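Local coordinates for coproheme decarboxylase (Thermus thermophilus, PDB 1VDH), which catalyses the stepwise, hydrogen peroxide-dependent decarboxylation of iron-coproporphyrin III to heme b, the last step of coproporphyrin-dependent heme biosynthesis, at residues F219-V222 and S223-G227; A162-R165 and A166-M169. All coordinates share one frame; numbering follows the deposited sequence.

Interaction 1 (F219-V222 and S223-G227); sequences FDEV and SARYG
Glu221 and Arg225, one helical turn apart on the short helix 221-226, run side by side and end in a salt bridge. Followed outward, Arg225 starts with CB 3.5 Å from the backbone oxygen Glu221 O, which also accepts the main-chain bond of Arg225 N. Arg225 CD then packs against the aliphatic part of the glutamate, 3.7 Å from Glu221 CG. A bend at chi3 (61°) turns the guanidinium back toward the carboxylate, and Arg225 NH1 meets Glu221 OE2 at 3.0 Å. The two planar groups are only 17° apart, yet OE2 sits out of the guanidinium plane and the N-H...O angle is 135°, a bent bond. NE forms a second salt bridge, to Asp155, so the arginine is shared between two carboxylates. Tyr226 OH lies 3.4 Å above the centre of the guanidinium, and one water bridges this hydroxyl and Glu221 OE2, accepting from the first and donating to the second.

At the start of the helix, Asp220 O receives a nearly straight bond from Ala224 N at 2.8 Å and a weak one from Ser223 N. The Asp220 carboxylate turns instead to Thr175. Val222 O takes the amide of Tyr226 from above its carbonyl plane, and lies at the edge of the tyrosine ring. The whole is a short helix with an i to i+4 Glu-Arg salt bridge, leading directly into strand 227-237; it carries Ser223, predicted to bind coproheme, and sets Val222 against His172, the predicted axial iron ligand.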
ATOM      1  N   PHE A 219      -6.857 -26.742  -3.231  1.00  6.92           N
ATOM      2  CA  PHE A 219      -7.856 -27.407  -4.068  1.00  8.42           C
ATOM      3  C   PHE A 219      -9.075 -27.893  -3.265  1.00  9.11           C
ATOM      4  O   PHE A 219     -10.075 -28.312  -3.847  1.00  8.76           O
ATOM      5  CB  PHE A 219      -7.228 -28.547  -4.877  1.00  8.23           C
ATOM      6  CG  PHE A 219      -6.244 -28.074  -5.912  1.00  8.03           C
ATOM      7  CD1 PHE A 219      -4.892 -27.985  -5.613  1.00  5.71           C
ATOM      8  CD2 PHE A 219      -6.678 -27.683  -7.177  1.00  9.12           C
ATOM      9  CE1 PHE A 219      -3.973 -27.509  -6.562  1.00  7.68           C
ATOM     10  CE2 PHE A 219      -5.774 -27.205  -8.131  1.00  9.60           C
ATOM     11  CZ  PHE A 219      -4.415 -27.118  -7.818  1.00  7.50           C
ATOM     12  N   ASP A 220      -8.985 -27.854  -1.936  1.00  8.56           N
ATOM     13  CA  ASP A 220     -10.119 -28.237  -1.083  1.00 10.50           C
ATOM     14  C   ASP A 220     -11.085 -27.061  -1.196  1.00  9.63           C
ATOM     15  O   ASP A 220     -10.646 -25.911  -1.220  1.00 10.48           O
ATOM     16  CB  ASP A 220      -9.692 -28.390   0.385  1.00  8.90           C
ATOM     17  CG  ASP A 220      -8.747 -29.563   0.613  1.00 12.85           C
ATOM     18  OD1 ASP A 220      -8.790 -30.537  -0.166  1.00 11.49           O
ATOM     19  OD2 ASP A 220      -7.960 -29.509   1.587  1.00 11.82           O
ATOM     20  N   GLU A 221     -12.387 -27.333  -1.257  1.00  9.75           N
ATOM     21  CA  GLU A 221     -13.364 -26.252  -1.394  1.00  8.76           C
ATOM     22  C   GLU A 221     -13.238 -25.163  -0.330  1.00  9.47           C
ATOM     23  O   GLU A 221     -13.350 -23.973  -0.638  1.00  8.20           O
ATOM     24  CB  GLU A 221     -14.797 -26.794  -1.434  1.00  9.42           C
ATOM     25  CG  GLU A 221     -15.837 -25.708  -1.731  1.00  8.99           C
ATOM     26  CD  GLU A 221     -17.234 -26.252  -2.006  1.00 13.42           C
ATOM     27  OE1 GLU A 221     -17.393 -27.478  -2.186  1.00 10.63           O
ATOM     28  OE2 GLU A 221     -18.178 -25.440  -2.054  1.00 15.50           O
ATOM     29  N   VAL A 222     -12.968 -25.567   0.912  1.00  9.69           N
ATOM     30  CA  VAL A 222     -12.830 -24.609   2.003  1.00  9.60           C
ATOM     31  C   VAL A 222     -11.768 -23.549   1.704  1.00  8.58           C
ATOM     32  O   VAL A 222     -11.981 -22.366   1.964  1.00  7.87           O
ATOM     33  CB  VAL A 222     -12.534 -25.316   3.353  1.00 10.44           C
ATOM     34  CG1 VAL A 222     -11.203 -26.062   3.301  1.00  9.72           C
ATOM     35  CG2 VAL A 222     -12.550 -24.301   4.487  1.00 11.76           C
ATOM     36  N   SER A 223     -10.646 -23.965   1.117  1.00  8.63           N
ATOM     37  CA  SER A 223      -9.580 -23.028   0.779  1.00  8.73           C
ATOM     38  C   SER A 223      -9.842 -22.334  -0.557  1.00  8.43           C
ATOM     39  O   SER A 223      -9.716 -21.117  -0.666  1.00  8.82           O
ATOM     40  CB  SER A 223      -8.224 -23.742   0.730  1.00 10.45           C
ATOM     41  OG  SER A 223      -7.933 -24.394   1.957  1.00 14.08           O
ATOM     42  N   ALA A 224     -10.206 -23.117  -1.569  1.00  8.53           N
ATOM     43  CA  ALA A 224     -10.468 -22.584  -2.902  1.00  8.85           C
ATOM     44  C   ALA A 224     -11.503 -21.461  -2.926  1.00  8.38           C
ATOM     45  O   ALA A 224     -11.309 -20.446  -3.604  1.00  8.00           O
ATOM     46  CB  ALA A 224     -10.882 -23.712  -3.851  1.00  8.84           C
ATOM     47  N   ARG A 225     -12.587 -21.633  -2.173  1.00  7.76           N
ATOM     48  CA  ARG A 225     -13.651 -20.634  -2.128  1.00  8.25           C
ATOM     49  C   ARG A 225     -13.612 -19.655  -0.955  1.00  8.76           C
ATOM     50  O   ARG A 225     -14.028 -18.505  -1.103  1.00  9.07           O
ATOM     51  CB  ARG A 225     -15.031 -21.310  -2.141  1.00  8.51           C
ATOM     52  CG  ARG A 225     -15.423 -21.953  -3.467  1.00 10.66           C
ATOM     53  CD  ARG A 225     -16.838 -22.532  -3.411  1.00 10.30           C
ATOM     54  NE  ARG A 225     -17.847 -21.508  -3.134  1.00 13.61           N
ATOM     55  CZ  ARG A 225     -19.143 -21.755  -2.955  1.00 15.38           C
ATOM     56  NH1 ARG A 225     -19.605 -22.998  -3.022  1.00 14.83           N
ATOM     57  NH2 ARG A 225     -19.984 -20.757  -2.714  1.00 13.79           N
ATOM     58  N   TYR A 226     -13.124 -20.096   0.202  1.00  9.45           N
ATOM     59  CA  TYR A 226     -13.129 -19.236   1.388  1.00  8.79           C
ATOM     60  C   TYR A 226     -11.784 -18.805   1.967  1.00 10.67           C
ATOM     61  O   TYR A 226     -11.736 -18.074   2.961  1.00 12.43           O
ATOM     62  CB  TYR A 226     -13.984 -19.880   2.483  1.00 10.10           C
ATOM     63  CG  TYR A 226     -15.345 -20.330   1.999  1.00 10.83           C
ATOM     64  CD1 TYR A 226     -16.411 -19.435   1.920  1.00 12.43           C
ATOM     65  CD2 TYR A 226     -15.559 -21.646   1.592  1.00 11.88           C
ATOM     66  CE1 TYR A 226     -17.654 -19.838   1.446  1.00 10.74           C
ATOM     67  CE2 TYR A 226     -16.796 -22.060   1.116  1.00 11.04           C
ATOM     68  CZ  TYR A 226     -17.837 -21.153   1.045  1.00 12.30           C
ATOM     69  OH  TYR A 226     -19.057 -21.558   0.559  1.00 11.86           O
ATOM     70  N   GLY A 227     -10.694 -19.240   1.351  1.00 10.38           N
ATOM     71  CA  GLY A 227      -9.389 -18.859   1.849  1.00 11.02           C
ATOM     72  C   GLY A 227      -8.917 -17.503   1.357  1.00 11.21           C
ATOM     73  O   GLY A 227      -8.938 -17.218   0.161  1.00 11.12           O
TER
HETATM   74  O   HOH W   1     -19.672 -24.301   0.383  1.00 34.18           O

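Interaction 2 (A162-R165 and A166-M169)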
ATOM      1  N   ALA A 162     -23.731 -24.111  10.106  1.00 13.16           N
ATOM      2  CA  ALA A 162     -22.655 -24.808  10.806  1.00 13.92           C
ATOM      3  C   ALA A 162     -22.384 -26.180  10.190  1.00 14.57           C
ATOM      4  O   ALA A 162     -21.236 -26.617  10.108  1.00 11.70           O
ATOM      5  CB  ALA A 162     -22.985 -24.948  12.287  1.00 13.47           C
ATOM      6  N   LYS A 163     -23.445 -26.828   9.717  1.00 15.58           N
ATOM      7  CA  LYS A 163     -23.336 -28.150   9.106  1.00 17.25           C
ATOM      8  C   LYS A 163     -22.449 -28.142   7.857  1.00 15.06           C
ATOM      9  O   LYS A 163     -21.659 -29.061   7.649  1.00 14.55           O
ATOM     10  CB  LYS A 163     -24.727 -28.695   8.768  1.00 18.74           C
ATOM     11  CG  LYS A 163     -24.728 -30.147   8.314  1.00 24.44           C
ATOM     12  CD  LYS A 163     -26.135 -30.620   7.968  1.00 29.31           C
ATOM     13  CE  LYS A 163     -26.140 -32.085   7.542  1.00 31.95           C
ATOM     14  NZ  LYS A 163     -25.726 -32.996   8.649  1.00 34.10           N
ATOM     15  N   GLU A 164     -22.589 -27.113   7.023  1.00 15.54           N
ATOM     16  CA  GLU A 164     -21.779 -27.008   5.811  1.00 15.33           C
ATOM     17  C   GLU A 164     -20.330 -26.679   6.161  1.00 13.58           C
ATOM     18  O   GLU A 164     -19.400 -27.225   5.562  1.00 12.77           O
ATOM     19  CB  GLU A 164     -22.356 -25.964   4.849  1.00 18.06           C
ATOM     20  CG  GLU A 164     -21.515 -25.721   3.583  1.00 22.28           C
ATOM     21  CD  GLU A 164     -21.363 -26.955   2.685  1.00 26.67           C
ATOM     22  OE1 GLU A 164     -22.188 -27.889   2.779  1.00 28.80           O
ATOM     23  OE2 GLU A 164     -20.417 -26.981   1.865  1.00 27.39           O
ATOM     24  N   ARG A 165     -20.134 -25.796   7.135  1.00 12.64           N
ATOM     25  CA  ARG A 165     -18.781 -25.444   7.557  1.00 11.78           C
ATOM     26  C   ARG A 165     -18.067 -26.681   8.101  1.00 13.30           C
ATOM     27  O   ARG A 165     -16.876 -26.879   7.851  1.00 12.83           O
ATOM     28  CB  ARG A 165     -18.809 -24.326   8.601  1.00 11.75           C
ATOM     29  CG  ARG A 165     -19.039 -22.944   7.989  1.00 12.06           C
ATOM     30  CD  ARG A 165     -18.964 -21.837   9.026  1.00 15.67           C
ATOM     31  NE  ARG A 165     -20.279 -21.477   9.551  1.00 17.92           N
ATOM     32  CZ  ARG A 165     -20.658 -21.665  10.809  1.00 18.44           C
ATOM     33  NH1 ARG A 165     -19.823 -22.217  11.681  1.00 21.94           N
ATOM     34  NH2 ARG A 165     -21.864 -21.289  11.200  1.00 17.19           N
ATOM     35  N   ALA A 166     -18.815 -27.531   8.801  1.00 12.18           N
ATOM     36  CA  ALA A 166     -18.265 -28.760   9.361  1.00 13.14           C
ATOM     37  C   ALA A 166     -17.800 -29.710   8.257  1.00 11.69           C
ATOM     38  O   ALA A 166     -16.717 -30.287   8.350  1.00 12.84           O
ATOM     39  CB  ALA A 166     -19.300 -29.448  10.251  1.00 12.77           C
ATOM     40  N   SER A 167     -18.613 -29.882   7.216  1.00 12.54           N
ATOM     41  CA  SER A 167     -18.236 -30.777   6.123  1.00 14.42           C
ATOM     42  C   SER A 167     -17.029 -30.235   5.356  1.00 13.51           C
ATOM     43  O   SER A 167     -16.176 -31.004   4.908  1.00 11.96           O
ATOM     44  CB  SER A 167     -19.414 -31.029   5.173  1.00 15.52           C
ATOM     45  OG  SER A 167     -19.846 -29.832   4.556  1.00 24.46           O
ATOM     46  N   LEU A 168     -16.946 -28.911   5.242  1.00 12.00           N
ATOM     47  CA  LEU A 168     -15.838 -28.262   4.546  1.00 11.57           C
ATOM     48  C   LEU A 168     -14.530 -28.434   5.319  1.00 12.67           C
ATOM     49  O   LEU A 168     -13.478 -28.681   4.723  1.00 12.19           O
ATOM     50  CB  LEU A 168     -16.151 -26.777   4.325  1.00 11.09           C
ATOM     51  CG  LEU A 168     -17.226 -26.496   3.267  1.00 10.18           C
ATOM     52  CD1 LEU A 168     -17.656 -25.042   3.308  1.00 12.45           C
ATOM     53  CD2 LEU A 168     -16.698 -26.869   1.893  1.00 11.33           C
ATOM     54  N   MET A 169     -14.604 -28.333   6.646  1.00 13.08           N
ATOM     55  CA  MET A 169     -13.426 -28.492   7.499  1.00 14.02           C
ATOM     56  C   MET A 169     -12.981 -29.950   7.592  1.00 15.99           C
ATOM     57  O   MET A 169     -11.790 -30.236   7.742  1.00 13.64           O
ATOM     58  CB  MET A 169     -13.688 -27.939   8.905  1.00 14.33           C
ATOM     59  CG  MET A 169     -13.821 -26.423   8.967  1.00 14.92           C
ATOM     60  SD  MET A 169     -12.385 -25.551   8.284  1.00 15.94           S
ATOM     61  CE  MET A 169     -11.097 -26.027   9.479  1.00 16.14           C
TER
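Ala166 begins the second of the two opening turns of helix 162-177, with Ala166 N bonded to Ala162 O at 2.9 Å and its methyl group resting near the carbonyls of Ala162 and Lys163.

Ser167 follows, with N donating to Lys163 O. A chi1 of 62° tucks its OG over the main chain, flanked by its own N and C, and from there Ser167 OG turns back along the helix and donates to Glu164 O at 2.8 Å. Ser167 OG also lies 3.5 Å from Glu164 OE1.

Leu168 N also bonds to Glu164 O, at 3.0 Å, so this one oxygen is gripped by two donors, both on the same face of its carbonyl plane. Beyond the backbone, the leucine and glutamate side chains cross obliquely: Glu164 CG approaches Leu168 CD1 at 3.9 Å, while a bend at chi2 (62°) folds the carboxylate over the leucine and brings Glu164 OE2 to 3.5 Å from Leu168 CG. OE2 finds its charged mate in Arg3 of a second subunit, which also packs on Ser167 and Leu168. Replacing Glu164 with an alanine would probably leave that Arg3 without its carboxylate mate and uncover part of the Leu168 side chain, weakening the subunit contact.

Met169 ends the walk, with Met169 N bonded to Arg165 O at 3.0 Å and Met169 CG 3.3 Å from the same oxygen. Arg165 sends its guanidinium back over Ala162 CA and is held by Gln117, Glu7 O and Leu160 O.

The chemistry thus divides: serine and main-chain bonds satisfy the carbonyls inside the helix, whereas the glutamate spends its charge on an ionic link within the pentamer.

In the fold
Interaction 2 comes first along the chain, in the opening turns of helix 162-177; interaction 1 follows on helix 221-226, just before strand 227-237 of the barrel sheet. Their centres lie about 12 Å apart, on the same side of the chain's centre, and the two helices pack directly: Leu168 fits against Glu221, Val222 and Tyr226, with Tyr226 CE2 3.8 Å from Leu168 CD1, while Met169 reaches Val222. Further along helix 162-177 is His172, the predicted axial iron ligand, so this packing lies beside the predicted coproheme site. Both interactions also touch a second subunit, placing the helix pair at an interface of the homopentamer.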